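Local coordinates for bifunctional purine biosynthetic protein ADE5,7 (Cryptococcus neoformans var. grubii serotype A, PDB 7LVO) that catalyses the second and fifth steps of de novo purine biosynthesis, this N-terminal part being the ATP-dependent glycinamide ribonucleotide synthetase, at residues A[181-185]-A[186-190]; A[123-127]-A[128-132]. One frame throughout, in Å; residues are numbered along the deposited sequence.

Contact 1. Residues A[181-185]-A[186-190]; sequences KPFTS and GRSVI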
# COMPACT_ATOMS: atom_id res chain seq x y z
N LYS A 181 2.10 12.00 -31.64
CA LYS A 181 3.31 11.32 -31.17
C LYS A 181 4.09 12.23 -30.22
O LYS A 181 5.12 12.78 -30.60
CB LYS A 181 4.19 10.93 -32.36
CG LYS A 181 3.54 9.96 -33.34
CD LYS A 181 3.32 8.59 -32.71
CE LYS A 181 2.92 7.56 -33.76
NZ LYS A 181 1.66 7.92 -34.46
N PRO A 182 3.63 12.39 -28.98
CA PRO A 182 4.28 13.35 -28.08
C PRO A 182 5.43 12.76 -27.28
O PRO A 182 6.26 13.50 -26.76
CB PRO A 182 3.13 13.79 -27.16
CG PRO A 182 1.95 12.85 -27.47
CD PRO A 182 2.47 11.76 -28.35
N PHE A 183 5.49 11.44 -27.18
CA PHE A 183 6.42 10.76 -26.28
C PHE A 183 7.62 10.23 -27.05
O PHE A 183 7.46 9.56 -28.08
CB PHE A 183 5.71 9.63 -25.53
CG PHE A 183 4.55 10.09 -24.70
CD1 PHE A 183 4.60 11.30 -24.03
CD2 PHE A 183 3.41 9.32 -24.59
CE1 PHE A 183 3.54 11.73 -23.27
CE2 PHE A 183 2.34 9.74 -23.83
CZ PHE A 183 2.41 10.95 -23.17
N THR A 184 8.82 10.53 -26.55
CA THR A 184 10.04 10.07 -27.20
C THR A 184 10.11 8.55 -27.23
O THR A 184 10.56 7.97 -28.22
CB THR A 184 11.26 10.64 -26.48
OG1 THR A 184 11.17 12.07 -26.45
CG2 THR A 184 12.54 10.22 -27.19
N SER A 185 9.66 7.89 -26.16
CA SER A 185 9.72 6.43 -26.11
C SER A 185 8.81 5.77 -27.13
O SER A 185 8.97 4.57 -27.40
CB SER A 185 9.36 5.95 -24.70
OG SER A 185 10.28 6.44 -23.74
N GLY A 186 7.86 6.51 -27.70
CA GLY A 186 6.93 5.96 -28.67
C GLY A 186 5.77 5.19 -28.09
O GLY A 186 4.87 4.79 -28.84
N ARG A 187 5.74 4.97 -26.77
CA ARG A 187 4.65 4.25 -26.12
C ARG A 187 3.99 5.16 -25.09
O ARG A 187 4.67 5.94 -24.41
CB ARG A 187 5.16 2.97 -25.44
CG ARG A 187 5.80 1.98 -26.40
CD ARG A 187 6.12 0.67 -25.70
NE ARG A 187 4.92 0.05 -25.14
CZ ARG A 187 4.91 -1.11 -24.50
NH1 ARG A 187 6.02 -1.81 -24.32
NH2 ARG A 187 3.76 -1.58 -24.04
N SER A 188 2.67 5.04 -24.97
CA SER A 188 1.88 5.85 -24.06
C SER A 188 1.23 4.95 -23.01
O SER A 188 1.04 3.75 -23.22
CB SER A 188 0.80 6.65 -24.80
OG SER A 188 1.38 7.53 -25.75
N VAL A 189 0.89 5.56 -21.88
CA VAL A 189 0.19 4.89 -20.79
C VAL A 189 -1.10 5.66 -20.53
O VAL A 189 -1.07 6.87 -20.31
CB VAL A 189 1.04 4.81 -19.51
CG1 VAL A 189 0.33 4.00 -18.45
CG2 VAL A 189 2.41 4.22 -19.82
N ILE A 190 -2.23 4.95 -20.56
CA ILE A 190 -3.54 5.54 -20.36
C ILE A 190 -4.04 5.12 -18.99
O ILE A 190 -4.27 3.93 -18.75
CB ILE A 190 -4.53 5.12 -21.46
CG1 ILE A 190 -4.00 5.54 -22.84
CG2 ILE A 190 -5.91 5.71 -21.21
CD1 ILE A 190 -4.88 5.11 -23.99
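Phe-183 and Ser-188 meet at the edge of the phenyl ring. The Ser-188 hydroxyl lies near the ring plane, with OG a tight 2.9 Å from Phe-183 CD2 and 3.1 Å from CE2 of the same ring, and Ser-188 CB sits in that plane 3.6 Å from Phe-183 CE2. With CG anti to its carbonyl carbon (chi1 -60°), Phe-183 turns its ring away from the turn residues and lays its CD2-CE2 edge against Ser-188. Arg-187 O approaches the same ring obliquely, 3.6 Å from Phe-183 CD2.

The one hydrogen bond between 181-185 and 186-190 is a backbone one, Gly-186 N to Phe-183 O (3.1 Å, 149° at the hydrogen), the donor standing above the carbonyl plane. It closes a type I beta turn, Phe-183 to Gly-186, in the loop that joins helix 171-179 to strand 188-192 in the ATP-grasp domain, within a span predicted to bind ATP. Gly-186 leaves the turn with positive phi (81°), a conformation that favours glycine.

Two polar side chains find partners at the end of strand 229-234 and just beyond it. Ser-185 OG is hydrogen-bonded to Glu-234 OE2, and the Arg-187 guanidinium makes a cation-pi contact with Tyr-235. Phe-183 also packs on Val-232 of strand 229-234.

Contact 2. Residues A[123-127]-A[128-132]; sequences GAFKK and VGIPV
Phe-125 overlaps Val-132 and Ile-130, the two buried aliphatic residues that follow the helix end. Its CB is 3.5 Å from Val-132 CG2, and the same methyl lies 4.0 Å from Phe-125 CG, the two side chains crossing at about a right angle. Ile-130 comes in more slantwise, placing its CG2 4.0 Å from Phe-125 CD1. Both methyls approach the ring obliquely. With CG1 of Val-132 anti to the backbone N (chi1 170°), CG2 is left beside that N and anti to the carbonyl carbon, from where it meets Phe-125.

The helix closes with a Schellman motif. Ile-130 N reaches back to Phe-125 O (3.1 Å, 159° at the hydrogen), and Gly-129 N bonds to Lys-126 O at 3.1 Å. Gly-129 is the C-prime residue, and its positive phi (71°) turns the chain out of the helix. Phe-125 O takes a second bond, from Val-128 N, and the two donors arrive from opposite faces of its carbonyl plane. Val-128 CG2 comes within a close 3.0 Å of Phe-125 O, that methyl being wedged between its own backbone N and carbonyl carbon.

Phe-125, Ile-130 and Val-132 all touch Val-109 of strand 108-111, an outermost strand of the parallel sheet of the N domain, and Pro-131 joins Val-109 by a backbone hydrogen bond. Helix 95-104 borders the same cluster, with Ala-101 against Phe-125 and Ile-130, and Gln-102 against Val-128.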
# COMPACT_ATOMS: atom_id res chain seq x y z
N GLY A 123 -11.95 12.93 7.62
CA GLY A 123 -12.86 13.98 8.04
C GLY A 123 -14.00 13.48 8.89
O GLY A 123 -14.44 14.17 9.82
N ALA A 124 -14.49 12.27 8.61
CA ALA A 124 -15.58 11.70 9.40
C ALA A 124 -15.16 11.51 10.85
O ALA A 124 -15.90 11.87 11.77
CB ALA A 124 -16.02 10.37 8.78
N PHE A 125 -13.98 10.94 11.08
CA PHE A 125 -13.51 10.75 12.45
C PHE A 125 -13.07 12.07 13.07
O PHE A 125 -13.14 12.23 14.30
CB PHE A 125 -12.37 9.74 12.49
CG PHE A 125 -12.83 8.31 12.37
CD1 PHE A 125 -13.36 7.65 13.47
CD2 PHE A 125 -12.72 7.62 11.17
CE1 PHE A 125 -13.78 6.34 13.36
CE2 PHE A 125 -13.13 6.31 11.06
CZ PHE A 125 -13.67 5.67 12.16
N LYS A 126 -12.62 13.02 12.25
CA LYS A 126 -12.22 14.32 12.78
C LYS A 126 -13.40 15.03 13.44
O LYS A 126 -13.23 15.72 14.45
CB LYS A 126 -11.65 15.19 11.66
CG LYS A 126 -11.10 16.54 12.13
CD LYS A 126 -10.49 17.31 10.97
CE LYS A 126 -9.85 18.61 11.45
NZ LYS A 126 -10.86 19.56 12.02
N LYS A 127 -14.60 14.84 12.89
CA LYS A 127 -15.79 15.49 13.43
C LYS A 127 -16.18 14.97 14.80
O LYS A 127 -17.00 15.60 15.48
CB LYS A 127 -16.96 15.33 12.46
CG LYS A 127 -16.76 16.02 11.13
CD LYS A 127 -17.86 15.67 10.14
CE LYS A 127 -17.63 16.34 8.79
NZ LYS A 127 -18.69 15.98 7.80
N VAL A 128 -15.61 13.84 15.23
CA VAL A 128 -15.86 13.29 16.56
C VAL A 128 -14.61 13.30 17.42
O VAL A 128 -14.59 12.69 18.50
CB VAL A 128 -16.45 11.87 16.48
CG1 VAL A 128 -17.86 11.92 15.89
CG2 VAL A 128 -15.55 10.97 15.64
N GLY A 129 -13.55 13.96 16.97
CA GLY A 129 -12.34 14.08 17.77
C GLY A 129 -11.54 12.81 17.92
O GLY A 129 -10.79 12.69 18.89
N ILE A 130 -11.68 11.87 16.99
CA ILE A 130 -10.89 10.64 16.99
C ILE A 130 -9.79 10.81 15.95
O ILE A 130 -10.10 10.92 14.74
CB ILE A 130 -11.76 9.41 16.69
CG1 ILE A 130 -12.81 9.23 17.79
CG2 ILE A 130 -10.89 8.16 16.56
CD1 ILE A 130 -13.82 8.13 17.50
N PRO A 131 -8.51 10.84 16.33
CA PRO A 131 -7.45 11.07 15.35
C PRO A 131 -7.29 9.90 14.40
O PRO A 131 -7.58 8.75 14.73
CB PRO A 131 -6.20 11.27 16.21
CG PRO A 131 -6.49 10.53 17.47
CD PRO A 131 -7.97 10.66 17.70
N VAL A 132 -6.78 10.21 13.20
CA VAL A 132 -6.62 9.24 12.13
C VAL A 132 -5.18 9.29 11.62
O VAL A 132 -4.68 10.37 11.28
CB VAL A 132 -7.60 9.50 10.98
CG1 VAL A 132 -7.24 8.63 9.77
CG2 VAL A 132 -9.04 9.25 11.43

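Contact 2 (123-132) comes first along the chain and contact 1 (181-190) follows, with helices 141-144, 146-155 and 171-179 and strand 163-167 between them. Their centres lie about 43 Å apart and their nearest atoms about 29 Å, so they do not touch. They share no sheet: contact 2 flanks the parallel sheet of the N domain, whereas contact 1 leads into strand 188-192 of an antiparallel sheet in the ATP-grasp domain. Contact 2 closes helix 121-126 itself, whereas contact 1 lies in the loop after helix 171-179. Together they mark chain reversals in two different domains of the synthetase; contact 1 falls in a long span predicted to bind ATP.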